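Local coordinates for protein phosphoribosylaminoimidazole carboxylase, ATPase subunit (Thermus thermophilus, PDB 3AW8) that probably catalyses the ATP-dependent carboxylation of 5-aminoimidazole ribonucleotide with bicarbonate to N5-carboxyaminoimidazole ribonucleotide in de novo purine synthesis, at residues L54-G59 against R76-R81; P113-D118 against L127-L132; I306-P311 against L359-P364. One frame throughout, in Å; residues are numbered along the deposited sequence.

How the contacts relate
From the N terminus, contact 1 comes first: it closes a 16-residue loop containing strand 62-65 and brings helices 50-57 and 72-81 of the preATP-grasp domain together. Contact 2 follows within the ATP-grasp region, where the eight residues between its segments, nearly all of them helix 120-127, bring residues 127-132 back to edge strand 114-117. Contact 3 spans much more chain, 47 residues, and joins the loop after strand 299-306 to the tail after helix 346-357. Each contact closes before the next opens, so none nests in or crosses another. Their centres lie about 37 to 41 Å apart, and each ties a different region together.

Contact 1 (L54-G59 against R76-R81); sequences LRFAEG and RRLEGR
Leu54 reaches from helix 50-57 to helix 72-81 and sets its branched end against the guanidinium groups of both Arg77 and Arg81, while Leu78 fills the more buried side of the same interface. With CG beside the backbone N and anti to the carbonyl carbon (chi1 -59°), Leu54 brings its methyls close to the second helix. Its CD1 lies 3.7 Å from NH1 of Arg77, and its CD2 sits over one face of that guanidinium, displaced toward the rim. Arg77 can offer this face because its chain bends at chi2 (75°), and the salt bridge from its NE to Glu50 helps to hold the group there. Arg81 comes to the same leucine with a chain bent at chi2 and chi3, its CZ 3.5 Å from Leu54 CD2. The residue types suit this edge of the interface: the weakly hydrated flat face of Arg77 can lie against a methyl while Arg77 keeps Glu50 as its charged partner, and Arg81 meets the same methyl obliquely.

Leu78 takes the inner position. Its CG rests 4.1 Å from CB of Ala57, whose small side chain allows the helices to approach here, their nearest CA atoms, of Ala57 and Leu78, being 7.5 Å apart. Its CD2 meets the edge of the Phe56 ring, 4.0 Å from CE1, and Leu53 also touches this leucine. Such helix-to-helix packing belongs to the Rossmann-like preATP-grasp domain, in which helix 50-57 links parallel strands 41-44 and 62-65 in a beta-alpha-beta crossover and helix 72-81 follows the second strand.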
ATOM      1  N   LEU A  54       5.805  15.237 -26.111  1.00 46.38           N
ATOM      2  CA  LEU A  54       4.761  16.262 -25.992  1.00 47.25           C
ATOM      3  C   LEU A  54       3.342  15.697 -25.853  1.00 47.18           C
ATOM      4  O   LEU A  54       2.504  16.268 -25.153  1.00 43.01           O
ATOM      5  CB  LEU A  54       4.836  17.209 -27.189  1.00 48.67           C
ATOM      6  CG  LEU A  54       6.194  17.908 -27.328  1.00 51.28           C
ATOM      7  CD1 LEU A  54       6.223  18.703 -28.616  1.00 50.61           C
ATOM      8  CD2 LEU A  54       6.450  18.817 -26.124  1.00 51.64           C
ATOM      9  N   ARG A  55       3.081  14.578 -26.522  1.00 48.39           N
ATOM     10  CA  ARG A  55       1.780  13.929 -26.439  1.00 49.69           C
ATOM     11  C   ARG A  55       1.554  13.487 -24.990  1.00 50.81           C
ATOM     12  O   ARG A  55       0.491  13.719 -24.411  1.00 52.57           O
ATOM     13  CB  ARG A  55       1.739  12.720 -27.373  1.00 51.20           C
ATOM     14  CG  ARG A  55       0.431  11.951 -27.333  1.00 55.89           C
ATOM     15  CD  ARG A  55       0.326  10.918 -28.454  1.00 59.36           C
ATOM     16  NE  ARG A  55       1.349   9.870 -28.394  1.00 62.84           N
ATOM     17  CZ  ARG A  55       2.418   9.808 -29.189  1.00 64.41           C
ATOM     18  NH1 ARG A  55       3.287   8.813 -29.054  1.00 63.78           N
ATOM     19  NH2 ARG A  55       2.622  10.735 -30.122  1.00 63.71           N
ATOM     20  N   PHE A  56       2.573  12.864 -24.405  1.00 49.77           N
ATOM     21  CA  PHE A  56       2.512  12.394 -23.026  1.00 48.03           C
ATOM     22  C   PHE A  56       2.390  13.551 -22.025  1.00 48.48           C
ATOM     23  O   PHE A  56       1.795  13.408 -20.957  1.00 48.78           O
ATOM     24  CB  PHE A  56       3.764  11.530 -22.735  1.00 46.29           C
ATOM     25  CG  PHE A  56       4.318  11.669 -21.335  1.00 41.89           C
ATOM     26  CD1 PHE A  56       5.211  12.688 -21.025  1.00 37.26           C
ATOM     27  CD2 PHE A  56       3.933  10.785 -20.324  1.00 42.48           C
ATOM     28  CE1 PHE A  56       5.717  12.836 -19.734  1.00 38.32           C
ATOM     29  CE2 PHE A  56       4.433  10.923 -19.021  1.00 41.85           C
ATOM     30  CZ  PHE A  56       5.332  11.958 -18.727  1.00 38.78           C
ATOM     31  N   ALA A  57       2.927  14.712 -22.374  1.00 48.73           N
ATOM     32  CA  ALA A  57       2.887  15.840 -21.452  1.00 48.66           C
ATOM     33  C   ALA A  57       1.564  16.589 -21.350  1.00 47.88           C
ATOM     34  O   ALA A  57       1.340  17.302 -20.379  1.00 47.89           O
ATOM     35  CB  ALA A  57       4.004  16.812 -21.789  1.00 49.40           C
ATOM     36  N   GLU A  58       0.684  16.413 -22.328  1.00 48.92           N
ATOM     37  CA  GLU A  58      -0.595  17.121 -22.340  1.00 50.81           C
ATOM     38  C   GLU A  58      -1.426  16.961 -21.078  1.00 49.33           C
ATOM     39  O   GLU A  58      -1.608  15.861 -20.572  1.00 50.91           O
ATOM     40  CB  GLU A  58      -1.427  16.687 -23.557  1.00 56.45           C
ATOM     41  CG  GLU A  58      -2.186  15.371 -23.388  1.00 64.37           C
ATOM     42  CD  GLU A  58      -3.531  15.554 -22.681  1.00 70.67           C
ATOM     43  OE1 GLU A  58      -4.116  14.539 -22.228  1.00 71.43           O
ATOM     44  OE2 GLU A  58      -4.005  16.714 -22.589  1.00 73.36           O
ATOM     45  N   GLY A  59      -1.931  18.076 -20.570  1.00 48.63           N
ATOM     46  CA  GLY A  59      -2.766  18.042 -19.386  1.00 48.35           C
ATOM     47  C   GLY A  59      -2.076  17.739 -18.070  1.00 49.78           C
ATOM     48  O   GLY A  59      -2.674  17.914 -17.006  1.00 50.40           O
ATOM     49  N   ARG A  76      14.466  18.539 -19.844  1.00 47.57           N
ATOM     50  CA  ARG A  76      14.565  19.982 -20.060  1.00 49.04           C
ATOM     51  C   ARG A  76      13.564  20.489 -21.102  1.00 48.03           C
ATOM     52  O   ARG A  76      13.108  21.628 -21.027  1.00 46.25           O
ATOM     53  CB  ARG A  76      15.996  20.372 -20.459  1.00 49.60           C
ATOM     54  CG  ARG A  76      16.980  20.351 -19.291  1.00 52.47           C
ATOM     55  CD  ARG A  76      18.382  20.773 -19.707  1.00 54.39           C
ATOM     56  NE  ARG A  76      19.354  20.668 -18.615  1.00 55.53           N
ATOM     57  CZ  ARG A  76      19.269  21.342 -17.469  1.00 58.41           C
ATOM     58  NH1 ARG A  76      18.256  22.177 -17.256  1.00 57.94           N
ATOM     59  NH2 ARG A  76      20.197  21.181 -16.530  1.00 58.03           N
ATOM     60  N   ARG A  77      13.218  19.634 -22.058  1.00 46.99           N
ATOM     61  CA  ARG A  77      12.262  19.995 -23.095  1.00 48.21           C
ATOM     62  C   ARG A  77      10.891  20.297 -22.497  1.00 49.52           C
ATOM     63  O   ARG A  77      10.181  21.184 -22.967  1.00 51.46           O
ATOM     64  CB  ARG A  77      12.132  18.859 -24.111  1.00 48.15           C
ATOM     65  CG  ARG A  77      11.082  19.101 -25.191  1.00 48.16           C
ATOM     66  CD  ARG A  77      11.571  20.110 -26.227  1.00 47.91           C
ATOM     67  NE  ARG A  77      10.546  20.404 -27.225  1.00 47.20           N
ATOM     68  CZ  ARG A  77       9.502  21.197 -27.012  1.00 48.42           C
ATOM     69  NH1 ARG A  77       8.612  21.405 -27.975  1.00 46.44           N
ATOM     70  NH2 ARG A  77       9.354  21.798 -25.836  1.00 48.28           N
ATOM     71  N   LEU A  78      10.520  19.555 -21.461  1.00 50.53           N
ATOM     72  CA  LEU A  78       9.229  19.744 -20.811  1.00 52.06           C
ATOM     73  C   LEU A  78       9.284  20.769 -19.690  1.00 54.63           C
ATOM     74  O   LEU A  78       8.252  21.309 -19.294  1.00 54.29           O
ATOM     75  CB  LEU A  78       8.731  18.416 -20.240  1.00 51.12           C
ATOM     76  CG  LEU A  78       7.958  17.441 -21.127  1.00 49.63           C
ATOM     77  CD1 LEU A  78       8.544  17.381 -22.512  1.00 51.91           C
ATOM     78  CD2 LEU A  78       7.995  16.075 -20.474  1.00 48.68           C
ATOM     79  N   GLU A  79      10.485  21.037 -19.181  1.00 57.50           N
ATOM     80  CA  GLU A  79      10.656  21.976 -18.077  1.00 61.34           C
ATOM     81  C   GLU A  79       9.954  23.304 -18.323  1.00 62.88           C
ATOM     82  O   GLU A  79       9.365  23.882 -17.406  1.00 64.37           O
ATOM     83  CB  GLU A  79      12.142  22.224 -17.808  1.00 63.22           C
ATOM     84  CG  GLU A  79      12.429  22.666 -16.377  1.00 66.09           C
ATOM     85  CD  GLU A  79      13.907  22.561 -16.014  1.00 70.61           C
ATOM     86  OE1 GLU A  79      14.217  22.453 -14.799  1.00 70.35           O
ATOM     87  OE2 GLU A  79      14.756  22.589 -16.941  1.00 70.60           O
ATOM     88  N   GLY A  80      10.015  23.793 -19.556  1.00 63.01           N
ATOM     89  CA  GLY A  80       9.362  25.049 -19.859  1.00 62.39           C
ATOM     90  C   GLY A  80       7.857  24.913 -19.757  1.00 62.54           C
ATOM     91  O   GLY A  80       7.202  25.695 -19.066  1.00 64.08           O
ATOM     92  N   ARG A  81       7.320  23.899 -20.433  1.00 61.43           N
ATOM     93  CA  ARG A  81       5.883  23.614 -20.482  1.00 60.12           C
ATOM     94  C   ARG A  81       5.182  23.393 -19.134  1.00 58.33           C
ATOM     95  O   ARG A  81       4.126  23.977 -18.883  1.00 58.61           O
ATOM     96  CB  ARG A  81       5.656  22.396 -21.376  1.00 62.59           C
ATOM     97  CG  ARG A  81       6.608  22.346 -22.573  1.00 66.44           C
ATOM     98  CD  ARG A  81       6.035  23.003 -23.815  1.00 70.01           C
ATOM     99  NE  ARG A  81       5.488  22.014 -24.742  1.00 72.61           N
ATOM    100  CZ  ARG A  81       4.479  21.196 -24.459  1.00 74.00           C
ATOM    101  NH1 ARG A  81       4.052  20.328 -25.366  1.00 75.43           N
ATOM    102  NH2 ARG A  81       3.890  21.247 -23.272  1.00 74.97           N
TER

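Contact 2 (P113-D118 against L127-L132); sequences PFHPVD and LKRVGL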
ATOM      1  N   PRO A 113      39.536   9.426  -3.197  1.00 71.03           N
ATOM      2  CA  PRO A 113      40.395  10.241  -4.053  1.00 70.44           C
ATOM      3  C   PRO A 113      40.038   9.906  -5.498  1.00 69.82           C
ATOM      4  O   PRO A 113      40.012   8.732  -5.880  1.00 69.49           O
ATOM      5  CB  PRO A 113      41.797   9.778  -3.667  1.00 71.03           C
ATOM      6  CG  PRO A 113      41.580   8.344  -3.274  1.00 70.76           C
ATOM      7  CD  PRO A 113      40.327   8.439  -2.442  1.00 71.48           C
ATOM      8  N   PHE A 114      39.743  10.933  -6.288  1.00 68.48           N
ATOM      9  CA  PHE A 114      39.374  10.732  -7.683  1.00 68.25           C
ATOM     10  C   PHE A 114      40.094  11.715  -8.594  1.00 70.28           C
ATOM     11  O   PHE A 114      40.415  12.839  -8.193  1.00 69.16           O
ATOM     12  CB  PHE A 114      37.872  10.926  -7.870  1.00 64.93           C
ATOM     13  CG  PHE A 114      37.425  12.356  -7.712  1.00 62.14           C
ATOM     14  CD1 PHE A 114      37.180  12.890  -6.451  1.00 61.60           C
ATOM     15  CD2 PHE A 114      37.269  13.174  -8.826  1.00 60.66           C
ATOM     16  CE1 PHE A 114      36.786  14.214  -6.302  1.00 61.37           C
ATOM     17  CE2 PHE A 114      36.877  14.499  -8.689  1.00 60.17           C
ATOM     18  CZ  PHE A 114      36.635  15.022  -7.424  1.00 61.61           C
ATOM     19  N   HIS A 115      40.320  11.298  -9.834  1.00 72.45           N
ATOM     20  CA  HIS A 115      40.993  12.157 -10.789  1.00 75.52           C
ATOM     21  C   HIS A 115      40.503  11.883 -12.207  1.00 75.58           C
ATOM     22  O   HIS A 115      40.316  10.730 -12.602  1.00 74.88           O
ATOM     23  CB  HIS A 115      42.512  11.954 -10.687  1.00 78.91           C
ATOM     24  CG  HIS A 115      43.318  13.004 -11.393  1.00 81.24           C
ATOM     25  ND1 HIS A 115      43.642  12.924 -12.730  1.00 81.96           N
ATOM     26  CD2 HIS A 115      43.850  14.166 -10.945  1.00 81.72           C
ATOM     27  CE1 HIS A 115      44.339  13.992 -13.077  1.00 82.55           C
ATOM     28  NE2 HIS A 115      44.479  14.762 -12.012  1.00 82.34           N
ATOM     29  N   PRO A 116      40.268  12.954 -12.985  1.00 76.27           N
ATOM     30  CA  PRO A 116      39.794  12.860 -14.369  1.00 77.18           C
ATOM     31  C   PRO A 116      40.839  12.210 -15.275  1.00 78.94           C
ATOM     32  O   PRO A 116      42.019  12.547 -15.204  1.00 78.28           O
ATOM     33  CB  PRO A 116      39.544  14.321 -14.746  1.00 75.33           C
ATOM     34  CG  PRO A 116      39.251  14.977 -13.433  1.00 74.35           C
ATOM     35  CD  PRO A 116      40.283  14.359 -12.540  1.00 75.04           C
ATOM     36  N   VAL A 117      40.409  11.279 -16.122  1.00 81.46           N
ATOM     37  CA  VAL A 117      41.341  10.619 -17.026  1.00 85.20           C
ATOM     38  C   VAL A 117      40.842  10.554 -18.463  1.00 87.87           C
ATOM     39  O   VAL A 117      39.947   9.777 -18.801  1.00 86.57           O
ATOM     40  CB  VAL A 117      41.686   9.191 -16.551  1.00 85.03           C
ATOM     41  CG1 VAL A 117      42.356   9.253 -15.192  1.00 85.07           C
ATOM     42  CG2 VAL A 117      40.437   8.337 -16.486  1.00 86.58           C
ATOM     43  N   ASP A 118      41.441  11.388 -19.305  1.00 92.18           N
ATOM     44  CA  ASP A 118      41.091  11.447 -20.715  1.00 96.31           C
ATOM     45  C   ASP A 118      42.235  10.900 -21.558  1.00 98.53           C
ATOM     46  O   ASP A 118      42.012  10.293 -22.606  1.00 99.00           O
ATOM     47  CB  ASP A 118      40.788  12.890 -21.118  1.00 97.54           C
ATOM     48  CG  ASP A 118      39.623  13.473 -20.345  1.00 99.23           C
ATOM     49  OD1 ASP A 118      38.530  12.868 -20.377  1.00100.11           O
ATOM     50  OD2 ASP A 118      39.799  14.532 -19.706  1.00100.41           O
ATOM     51  N   LEU A 127      47.508   8.746 -11.361  1.00115.95           N
ATOM     52  CA  LEU A 127      47.584   7.357 -10.937  1.00115.87           C
ATOM     53  C   LEU A 127      48.311   7.219  -9.610  1.00116.05           C
ATOM     54  O   LEU A 127      48.130   6.228  -8.907  1.00116.40           O
ATOM     55  CB  LEU A 127      48.272   6.495 -11.996  1.00115.81           C
ATOM     56  CG  LEU A 127      48.106   4.981 -11.822  1.00115.74           C
ATOM     57  CD1 LEU A 127      46.637   4.641 -11.646  1.00115.74           C
ATOM     58  CD2 LEU A 127      48.674   4.257 -13.034  1.00116.13           C
ATOM     59  N   LYS A 128      49.134   8.206  -9.264  1.00115.86           N
ATOM     60  CA  LYS A 128      49.849   8.151  -7.994  1.00116.20           C
ATOM     61  C   LYS A 128      49.229   9.130  -6.996  1.00116.30           C
ATOM     62  O   LYS A 128      49.199   8.859  -5.793  1.00116.78           O
ATOM     63  CB  LYS A 128      51.340   8.463  -8.178  1.00116.18           C
ATOM     64  CG  LYS A 128      52.246   7.811  -7.118  1.00116.10           C
ATOM     65  CD  LYS A 128      51.898   8.257  -5.697  1.00116.08           C
ATOM     66  CE  LYS A 128      52.567   7.392  -4.636  1.00115.99           C
ATOM     67  NZ  LYS A 128      54.051   7.507  -4.649  1.00115.98           N
ATOM     68  N   ARG A 129      48.733  10.265  -7.485  1.00115.52           N
ATOM     69  CA  ARG A 129      48.112  11.240  -6.591  1.00114.38           C
ATOM     70  C   ARG A 129      46.752  10.713  -6.145  1.00113.06           C
ATOM     71  O   ARG A 129      45.921  11.461  -5.629  1.00112.91           O
ATOM     72  CB  ARG A 129      47.948  12.601  -7.278  1.00114.33           C
ATOM     73  CG  ARG A 129      47.046  12.588  -8.487  1.00114.80           C
ATOM     74  CD  ARG A 129      46.842  13.984  -9.060  1.00115.59           C
ATOM     75  NE  ARG A 129      46.049  14.834  -8.174  1.00116.39           N
ATOM     76  CZ  ARG A 129      45.615  16.052  -8.491  1.00116.25           C
ATOM     77  NH1 ARG A 129      45.895  16.571  -9.680  1.00115.80           N
ATOM     78  NH2 ARG A 129      44.894  16.749  -7.622  1.00115.61           N
ATOM     79  N   VAL A 130      46.544   9.414  -6.355  1.00111.56           N
ATOM     80  CA  VAL A 130      45.310   8.731  -5.979  1.00110.15           C
ATOM     81  C   VAL A 130      45.654   7.481  -5.174  1.00108.79           C
ATOM     82  O   VAL A 130      45.305   7.374  -3.999  1.00108.69           O
ATOM     83  CB  VAL A 130      44.488   8.312  -7.223  1.00110.16           C
ATOM     84  CG1 VAL A 130      43.342   7.405  -6.811  1.00109.88           C
ATOM     85  CG2 VAL A 130      43.940   9.544  -7.921  1.00110.15           C
ATOM     86  N   GLY A 131      46.339   6.538  -5.810  1.00107.24           N
ATOM     87  CA  GLY A 131      46.716   5.324  -5.114  1.00106.22           C
ATOM     88  C   GLY A 131      46.686   4.079  -5.975  1.00105.62           C
ATOM     89  O   GLY A 131      46.687   4.152  -7.203  1.00105.84           O
ATOM     90  N   LEU A 132      46.665   2.926  -5.317  1.00104.77           N
ATOM     91  CA  LEU A 132      46.628   1.636  -5.993  1.00103.29           C
ATOM     92  C   LEU A 132      46.540   0.520  -4.958  1.00102.14           C
ATOM     93  O   LEU A 132      47.257   0.533  -3.960  1.00102.42           O
ATOM     94  CB  LEU A 132      47.879   1.440  -6.854  1.00103.17           C
ATOM     95  CG  LEU A 132      47.681   1.477  -8.370  1.00103.31           C
ATOM     96  CD1 LEU A 132      49.020   1.298  -9.072  1.00103.42           C
ATOM     97  CD2 LEU A 132      46.717   0.378  -8.782  1.00102.37           C
TER
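Pro113 starts the contact by meeting Val130 with both its ring and its backbone. Its CG is 4.1 Å from Val130 CG1, and the same methyl lies 3.7 Å from the Pro113 carbonyl O. The proline ring thus presents a fixed apolar edge to one branch of the valine. Phe114 next turns its ring to the other side of the strand. His115 then faces the loop again: its CB packs 3.9 Å from Val130 CG2, so the two valine methyls are divided between Pro113 and His115.

The imidazole extends farther, because CG stands opposite the backbone N (chi1 -167°), and reaches the side chain of Arg129. Arg129 NH1 approaches the edge of the ring, 3.3 Å from His115 NE2, but the angle is too poor for a hydrogen bond. His115 CD2 in turn lies over one face of the guanidinium, near its rim, with the two planes 53° apart. Pro116 also meets the ring from within its own segment: its CD lies over one face near the rim, and its O accepts a weak bond from His115 ND1 (3.0 Å, 121° at the hydrogen). With an alanine here the CB contact with Val130 stays but the ring is gone, and the Arg129 guanidinium would probably be freer to turn.

Strand 114-117 lies at the edge of a four-stranded antiparallel sheet, hydrogen-bonded to strand 169-173. Phe114 packs against helix 97-107 and touches AMP-binding Glu172, whereas Val130 rests on Leu171 and the loop runs on into strand 134-138.

Contact 3 (I306-P311 against L359-P364); sequences IGEKPP and LVSELP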
ATOM      1  N   ILE A 306      16.260 -11.134  -7.821  1.00 44.05           N
ATOM      2  CA  ILE A 306      16.974 -10.977  -9.082  1.00 44.24           C
ATOM      3  C   ILE A 306      16.866 -12.207  -9.978  1.00 45.34           C
ATOM      4  O   ILE A 306      17.137 -13.321  -9.548  1.00 48.02           O
ATOM      5  CB  ILE A 306      18.480 -10.692  -8.831  1.00 44.36           C
ATOM      6  CG1 ILE A 306      18.642  -9.537  -7.839  1.00 43.46           C
ATOM      7  CG2 ILE A 306      19.184 -10.365 -10.144  1.00 42.40           C
ATOM      8  CD1 ILE A 306      18.067  -8.224  -8.327  1.00 46.17           C
ATOM      9  N   GLY A 307      16.467 -11.981 -11.224  1.00 46.63           N
ATOM     10  CA  GLY A 307      16.341 -13.035 -12.215  1.00 48.76           C
ATOM     11  C   GLY A 307      15.694 -14.369 -11.876  1.00 50.77           C
ATOM     12  O   GLY A 307      15.938 -15.356 -12.569  1.00 52.42           O
ATOM     13  N   GLU A 308      14.863 -14.419 -10.843  1.00 51.17           N
ATOM     14  CA  GLU A 308      14.217 -15.667 -10.466  1.00 51.90           C
ATOM     15  C   GLU A 308      12.912 -15.348  -9.744  1.00 51.92           C
ATOM     16  O   GLU A 308      12.767 -14.279  -9.152  1.00 50.79           O
ATOM     17  CB  GLU A 308      15.134 -16.459  -9.533  1.00 55.49           C
ATOM     18  CG  GLU A 308      15.092 -15.962  -8.089  1.00 63.93           C
ATOM     19  CD  GLU A 308      16.291 -16.386  -7.248  1.00 68.49           C
ATOM     20  OE1 GLU A 308      16.615 -17.598  -7.202  1.00 71.78           O
ATOM     21  OE2 GLU A 308      16.902 -15.494  -6.619  1.00 69.21           O
ATOM     22  N   LYS A 309      11.965 -16.276  -9.790  1.00 51.49           N
ATOM     23  CA  LYS A 309      10.685 -16.085  -9.117  1.00 50.14           C
ATOM     24  C   LYS A 309      10.542 -17.103  -7.979  1.00 50.20           C
ATOM     25  O   LYS A 309      10.243 -18.269  -8.205  1.00 49.24           O
ATOM     26  CB  LYS A 309       9.550 -16.242 -10.124  1.00 48.53           C
ATOM     27  CG  LYS A 309       8.170 -15.956  -9.565  1.00 50.85           C
ATOM     28  CD  LYS A 309       7.139 -15.962 -10.678  1.00 49.93           C
ATOM     29  CE  LYS A 309       5.760 -15.637 -10.165  1.00 51.55           C
ATOM     30  NZ  LYS A 309       4.803 -15.496 -11.302  1.00 55.00           N
ATOM     31  N   PRO A 310      10.755 -16.668  -6.734  1.00 51.31           N
ATOM     32  CA  PRO A 310      10.636 -17.595  -5.607  1.00 52.87           C
ATOM     33  C   PRO A 310       9.221 -18.128  -5.520  1.00 54.15           C
ATOM     34  O   PRO A 310       8.312 -17.565  -6.120  1.00 57.26           O
ATOM     35  CB  PRO A 310      10.972 -16.716  -4.412  1.00 53.26           C
ATOM     36  CG  PRO A 310      10.348 -15.402  -4.814  1.00 54.33           C
ATOM     37  CD  PRO A 310      10.805 -15.272  -6.261  1.00 52.98           C
ATOM     38  N   PRO A 311       9.019 -19.241  -4.794  1.00 55.30           N
ATOM     39  CA  PRO A 311       7.677 -19.830  -4.636  1.00 53.85           C
ATOM     40  C   PRO A 311       6.851 -18.983  -3.649  1.00 52.67           C
ATOM     41  O   PRO A 311       7.107 -18.995  -2.444  1.00 50.89           O
ATOM     42  CB  PRO A 311       7.979 -21.234  -4.111  1.00 52.62           C
ATOM     43  CG  PRO A 311       9.274 -21.040  -3.356  1.00 52.67           C
ATOM     44  CD  PRO A 311      10.061 -20.154  -4.284  1.00 53.41           C
ATOM     45  N   LEU A 359      15.313 -19.232   0.142  1.00 63.65           N
ATOM     46  CA  LEU A 359      14.420 -19.084  -0.999  1.00 62.03           C
ATOM     47  C   LEU A 359      15.017 -18.239  -2.121  1.00 62.45           C
ATOM     48  O   LEU A 359      14.559 -18.302  -3.263  1.00 62.46           O
ATOM     49  CB  LEU A 359      13.101 -18.473  -0.532  1.00 60.73           C
ATOM     50  CG  LEU A 359      12.308 -19.308   0.478  1.00 60.01           C
ATOM     51  CD1 LEU A 359      11.125 -18.509   1.011  1.00 58.17           C
ATOM     52  CD2 LEU A 359      11.835 -20.593  -0.195  1.00 59.62           C
ATOM     53  N   VAL A 360      16.049 -17.466  -1.796  1.00 62.97           N
ATOM     54  CA  VAL A 360      16.699 -16.590  -2.768  1.00 63.21           C
ATOM     55  C   VAL A 360      18.168 -16.934  -2.967  1.00 64.29           C
ATOM     56  O   VAL A 360      18.905 -17.113  -1.997  1.00 64.84           O
ATOM     57  CB  VAL A 360      16.624 -15.123  -2.311  1.00 62.85           C
ATOM     58  CG1 VAL A 360      17.328 -14.238  -3.305  1.00 62.28           C
ATOM     59  CG2 VAL A 360      15.180 -14.705  -2.151  1.00 62.45           C
ATOM     60  N   SER A 361      18.596 -17.009  -4.224  1.00 65.15           N
ATOM     61  CA  SER A 361      19.990 -17.319  -4.535  1.00 65.75           C
ATOM     62  C   SER A 361      20.841 -16.049  -4.499  1.00 65.47           C
ATOM     63  O   SER A 361      20.321 -14.952  -4.316  1.00 65.94           O
ATOM     64  CB  SER A 361      20.097 -17.978  -5.912  1.00 65.79           C
ATOM     65  OG  SER A 361      19.735 -17.077  -6.942  1.00 67.68           O
ATOM     66  N   GLU A 362      22.148 -16.208  -4.675  1.00 65.74           N
ATOM     67  CA  GLU A 362      23.086 -15.089  -4.660  1.00 66.64           C
ATOM     68  C   GLU A 362      22.817 -14.054  -3.574  1.00 65.84           C
ATOM     69  O   GLU A 362      23.018 -12.863  -3.795  1.00 64.93           O
ATOM     70  CB  GLU A 362      23.101 -14.374  -6.009  1.00 69.47           C
ATOM     71  CG  GLU A 362      23.591 -15.203  -7.173  1.00 74.62           C
ATOM     72  CD  GLU A 362      23.556 -14.419  -8.476  1.00 79.79           C
ATOM     73  OE1 GLU A 362      22.464 -13.915  -8.840  1.00 82.65           O
ATOM     74  OE2 GLU A 362      24.615 -14.300  -9.137  1.00 81.59           O
ATOM     75  N   LEU A 363      22.354 -14.496  -2.409  1.00 65.79           N
ATOM     76  CA  LEU A 363      22.105 -13.566  -1.313  1.00 66.70           C
ATOM     77  C   LEU A 363      23.237 -13.707  -0.293  1.00 68.70           C
ATOM     78  O   LEU A 363      23.326 -14.711   0.420  1.00 69.38           O
ATOM     79  CB  LEU A 363      20.750 -13.851  -0.660  1.00 64.41           C
ATOM     80  CG  LEU A 363      20.368 -12.956   0.526  1.00 62.98           C
ATOM     81  CD1 LEU A 363      20.414 -11.498   0.117  1.00 64.23           C
ATOM     82  CD2 LEU A 363      18.978 -13.318   1.016  1.00 63.50           C
ATOM     83  N   PRO A 364      24.129 -12.700  -0.224  1.00 70.73           N
ATOM     84  CA  PRO A 364      25.274 -12.694   0.700  1.00 71.37           C
ATOM     85  C   PRO A 364      24.928 -12.381   2.149  1.00 70.88           C
ATOM     86  O   PRO A 364      25.140 -11.263   2.619  1.00 71.23           O
ATOM     87  CB  PRO A 364      26.201 -11.644   0.093  1.00 70.77           C
ATOM     88  CG  PRO A 364      25.231 -10.639  -0.442  1.00 70.76           C
ATOM     89  CD  PRO A 364      24.169 -11.515  -1.104  1.00 71.03           C
TER
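Glu308 holds Ser361 through both oxygens of its carboxylate. The Ser361 hydroxyl OG donates to Glu308 OE1 at 3.2 Å, arriving on the syn side and 34° out of the carboxylate plane; the backbone N of Ser361 gives a weak bond to OE2 at 3.3 Å. Serine fits because its short hydroxyl and its own N-H can serve one carboxylate together. Val360 adds an apolar neighbour, its CG1 3.6 Å from Glu308 OE2. Farther along, Pro311 CG packs 4.1 Å from Leu359 CD2, and Pro310 CB faces the Leu359 carbonyl O.

The glutamate gets there by placing CG between its backbone N and carbonyl carbon (chi1 80°) and extending beyond. Before it, Gly307 turns the chain with a positive phi and is hydrogen-bonded through its backbone to Arg334. Glu362, a like charge whose OE1 is 6.2 Å from Glu308 OE2, is paired with Arg209, which probably eases any repulsion.

Pro310 and Val360 both touch Leu305 of strand 299-306. The tail after helix 346-357 thus lies along the loop that leaves this strand, with Ile306 and Leu363 against strand 207-213 and Pro311 at the N-cap position, just before helix 312-316.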